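Side-chain contacts in unsaturated glucuronyl hydrolase (Streptococcus agalactiae, PDB 2ZZR), which hydrolyses unsaturated disaccharides of chondroitin, hyaluronan and heparin, releasing the unsaturated uronic acid from their non-reducing end: residues Asn130-Val133 / Lys134-Glu137; Gly378-Tyr381 / Tyr382-Leu386. All blocks are in the same frame, centred on the assembly; numbering follows the deposited sequence.

In the fold
Contact 1 caps the start of helix 133-147 and contact 2 runs along helix 376-390 of the same alpha/alpha barrel; each joins residues only a few positions apart in the chain. Contact 1 lies at the surface, its centre about 23 Å from the centre of the chain, and away from the probable substrate site. Contact 2 is buried, its centre about 10 Å from the centre of the chain. There the side chain of Tyr381 comes about 4 Å from that of Trp250 and about 7 Å from that of Arg246, both probable substrate-binding residues. The centres of contact 1 and contact 2 are about 23 Å apart. The nearest atoms of contact 1 and contact 2 are about 14 Å apart, and the two do not touch.

Contact 1. Residues Asn130-Val133 / Lys134-Glu137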
# COMPACT_ATOMS: atom_id res chain seq x y z
N ASN A 130 20.18 5.57 -6.38
CA ASN A 130 21.59 5.96 -6.44
C ASN A 130 22.55 5.21 -5.51
O ASN A 130 23.73 5.55 -5.42
CB ASN A 130 21.73 7.49 -6.29
CG ASN A 130 21.20 8.01 -4.95
OD1 ASN A 130 20.56 9.06 -4.89
ND2 ASN A 130 21.47 7.28 -3.88
N GLY A 131 22.06 4.19 -4.81
CA GLY A 131 22.90 3.37 -3.94
C GLY A 131 23.42 4.04 -2.68
O GLY A 131 24.39 3.57 -2.08
N ASP A 132 22.77 5.13 -2.25
CA ASP A 132 23.21 5.88 -1.06
C ASP A 132 23.39 4.97 0.16
O ASP A 132 22.48 4.24 0.55
CB ASP A 132 22.25 7.03 -0.75
CG ASP A 132 22.74 7.91 0.39
OD1 ASP A 132 23.48 8.88 0.10
OD2 ASP A 132 22.42 7.61 1.56
N VAL A 133 24.59 5.01 0.74
CA VAL A 133 24.95 4.09 1.82
C VAL A 133 24.23 4.37 3.15
O VAL A 133 24.03 3.46 3.95
CB VAL A 133 26.48 3.99 2.04
CG1 VAL A 133 27.16 3.40 0.80
CG2 VAL A 133 27.08 5.35 2.41
N LYS A 134 23.87 5.63 3.39
CA LYS A 134 23.11 5.99 4.59
C LYS A 134 21.65 5.55 4.46
O LYS A 134 21.02 5.15 5.44
CB LYS A 134 23.21 7.48 4.91
CG LYS A 134 24.58 7.89 5.47
CD LYS A 134 24.58 9.32 5.99
CE LYS A 134 25.91 9.67 6.65
NZ LYS A 134 26.03 9.09 8.02
N ALA A 135 21.13 5.62 3.23
CA ALA A 135 19.80 5.08 2.92
C ALA A 135 19.76 3.56 3.14
O ALA A 135 18.79 3.03 3.70
CB ALA A 135 19.41 5.43 1.48
N LEU A 136 20.82 2.87 2.72
CA LEU A 136 20.95 1.44 2.98
C LEU A 136 21.04 1.15 4.48
O LEU A 136 20.37 0.26 4.98
CB LEU A 136 22.17 0.86 2.24
CG LEU A 136 22.46 -0.63 2.44
CD1 LEU A 136 21.28 -1.50 1.99
CD2 LEU A 136 23.74 -1.03 1.70
N GLU A 137 21.88 1.91 5.18
CA GLU A 137 22.07 1.75 6.62
C GLU A 137 20.74 1.87 7.36
O GLU A 137 20.42 1.03 8.20
CB GLU A 137 23.06 2.80 7.13
CG GLU A 137 23.36 2.71 8.62
CD GLU A 137 24.20 3.88 9.12
OE1 GLU A 137 24.26 4.07 10.35
OE2 GLU A 137 24.77 4.61 8.29
O HOH W 1 26.34 4.60 5.89
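Asp132 meets Lys134 and Ala135 where the chain turns into a new helix, and its side chain is best followed outward from the backbone. CB lies 3.9 Å from CB of Ala135, an ordinary apolar touch. CG, anti to the backbone N (chi1 -174°), carries the carboxylate round to the N-terminal end of helix 133-147, where it meets the amides of the first turn. At the tip, OD2 accepts from two of them. The bond from Ala135 N is short, 2.9 Å to Asp132 OD2, and fairly straight at 153°; it uses the anti lone pair of that oxygen. The second, from Lys134 N at 3.1 Å to Asp132 OD2, is bent to 121° and weak. Two amides thus grip one oxygen, and the negative charge of Asp132 would probably interact favourably with the N-terminal end of the helix dipole.

Behind the cap the usual i to i+4 ladder starts: Leu136 N gives to Asp132 O at 3.1 Å, and Glu137 N to Val133 O at 2.9 Å. A water donates to OE2 of Glu137 and weakly to Val133 O, while the other carboxylate oxygen, OE1, forms a salt bridge with Lys141. Gly131, with positive phi, ends the helical course of 115-130 just before the cap. The whole is an aspartate N-cap in the tight link between consecutive helices of an alpha/alpha barrel.

Contact 2. Residues Gly378-Tyr381 / Tyr382-Leu386; sequences GDYY and YLEAL
Tyr380 and Glu384, one helical turn apart, form the tight part of this contact. The phenol OH donates to OE1 of Glu384 over 2.7 Å, reaching the anti lone pair of that oxygen. OE1 sits at the edge of the tyrosine ring, near its plane, 3.1 Å from Tyr380 CE1, while the carboxylate itself stands almost upright to the ring, at 86°. Both side chains leave the helix with CG anti to the backbone N (chi1 173° for Tyr380, -166° for Glu384), and the extended glutamate chain brings its OE1 to the hydroxyl. The same OE1 accepts from Trp397 NE1, and OE2 forms a salt bridge with Arg388; these partners would fix the carboxylate's rotation and help offset the cost of burying its charge.

The side chain of Tyr381 meets Glu384 more loosely. Its CD1 comes no nearer than 4.2 Å to Glu384 OE1, without a bond, although the two side chains run alongside one another. The Tyr381 ring is instead covered on one face by CD1 of Tyr380, 3.6 Å above its plane and toward the rim. Round the helix, Tyr382 meets the preceding turn through its root: CB lies 3.2 Å from Gly378 O, and its ring continues away to helices 328-346 and 25-46. The looser side is not a solvent side: every touching residue is buried.

Backbone bonds such as Leu383 N to Asp379 O, 3.0 Å long, bind the turns together. The tyrosine-glutamate pair is an i to i+4 side-chain hydrogen bond along one helix, here helix 376-390 of the alpha/alpha barrel, with the neighbouring Tyr381 side chain close to that of Trp250, a probable substrate-binding residue.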
# COMPACT_ATOMS: atom_id res chain seq x y z
N GLY A 378 -2.56 7.39 -0.28
CA GLY A 378 -3.35 7.49 -1.50
C GLY A 378 -2.63 8.32 -2.55
O GLY A 378 -2.57 7.94 -3.72
N ASP A 379 -2.05 9.44 -2.12
CA ASP A 379 -1.23 10.27 -3.01
C ASP A 379 -0.05 9.46 -3.55
O ASP A 379 0.22 9.47 -4.76
CB ASP A 379 -0.68 11.48 -2.27
CG ASP A 379 -1.73 12.55 -2.03
OD1 ASP A 379 -2.92 12.35 -2.40
OD2 ASP A 379 -1.36 13.61 -1.47
N TYR A 380 0.64 8.77 -2.64
CA TYR A 380 1.79 7.98 -3.00
C TYR A 380 1.45 6.88 -4.03
O TYR A 380 2.11 6.77 -5.07
CB TYR A 380 2.52 7.37 -1.78
CG TYR A 380 3.58 6.44 -2.29
CD1 TYR A 380 3.32 5.08 -2.44
CD2 TYR A 380 4.81 6.93 -2.75
CE1 TYR A 380 4.25 4.22 -2.99
CE2 TYR A 380 5.76 6.07 -3.29
CZ TYR A 380 5.47 4.72 -3.42
OH TYR A 380 6.36 3.84 -3.96
N TYR A 381 0.43 6.06 -3.73
CA TYR A 381 0.10 4.94 -4.63
C TYR A 381 -0.50 5.40 -5.97
O TYR A 381 -0.32 4.74 -7.00
CB TYR A 381 -0.78 3.89 -3.93
CG TYR A 381 -0.02 3.15 -2.85
CD1 TYR A 381 1.07 2.33 -3.17
CD2 TYR A 381 -0.38 3.26 -1.50
CE1 TYR A 381 1.79 1.66 -2.18
CE2 TYR A 381 0.32 2.58 -0.51
CZ TYR A 381 1.39 1.78 -0.86
OH TYR A 381 2.08 1.12 0.12
N TYR A 382 -1.19 6.54 -5.95
CA TYR A 382 -1.67 7.15 -7.19
C TYR A 382 -0.48 7.51 -8.08
O TYR A 382 -0.42 7.12 -9.25
CB TYR A 382 -2.53 8.37 -6.87
CG TYR A 382 -2.87 9.24 -8.07
CD1 TYR A 382 -3.66 8.74 -9.11
CD2 TYR A 382 -2.42 10.56 -8.14
CE1 TYR A 382 -3.98 9.54 -10.21
CE2 TYR A 382 -2.73 11.37 -9.24
CZ TYR A 382 -3.51 10.85 -10.26
OH TYR A 382 -3.83 11.63 -11.35
N LEU A 383 0.49 8.24 -7.53
CA LEU A 383 1.69 8.59 -8.28
C LEU A 383 2.52 7.36 -8.67
O LEU A 383 3.06 7.29 -9.77
CB LEU A 383 2.53 9.63 -7.54
CG LEU A 383 3.74 10.23 -8.26
CD1 LEU A 383 3.32 10.85 -9.60
CD2 LEU A 383 4.42 11.25 -7.37
N GLU A 384 2.60 6.36 -7.78
CA GLU A 384 3.29 5.12 -8.12
C GLU A 384 2.62 4.43 -9.31
O GLU A 384 3.31 3.91 -10.20
CB GLU A 384 3.39 4.17 -6.92
CG GLU A 384 4.39 3.05 -7.18
CD GLU A 384 4.23 1.88 -6.23
OE1 GLU A 384 4.76 1.97 -5.11
OE2 GLU A 384 3.59 0.88 -6.62
N ALA A 385 1.29 4.43 -9.34
CA ALA A 385 0.54 3.86 -10.46
C ALA A 385 0.87 4.59 -11.75
O ALA A 385 1.11 3.96 -12.79
CB ALA A 385 -0.96 3.90 -10.20
N LEU A 386 0.89 5.92 -11.68
CA LEU A 386 1.21 6.73 -12.85
C LEU A 386 2.61 6.40 -13.39
O LEU A 386 2.78 6.17 -14.60
CB LEU A 386 1.10 8.22 -12.51
CG LEU A 386 -0.33 8.72 -12.27
CD1 LEU A 386 -0.28 10.21 -11.85
CD2 LEU A 386 -1.22 8.53 -13.50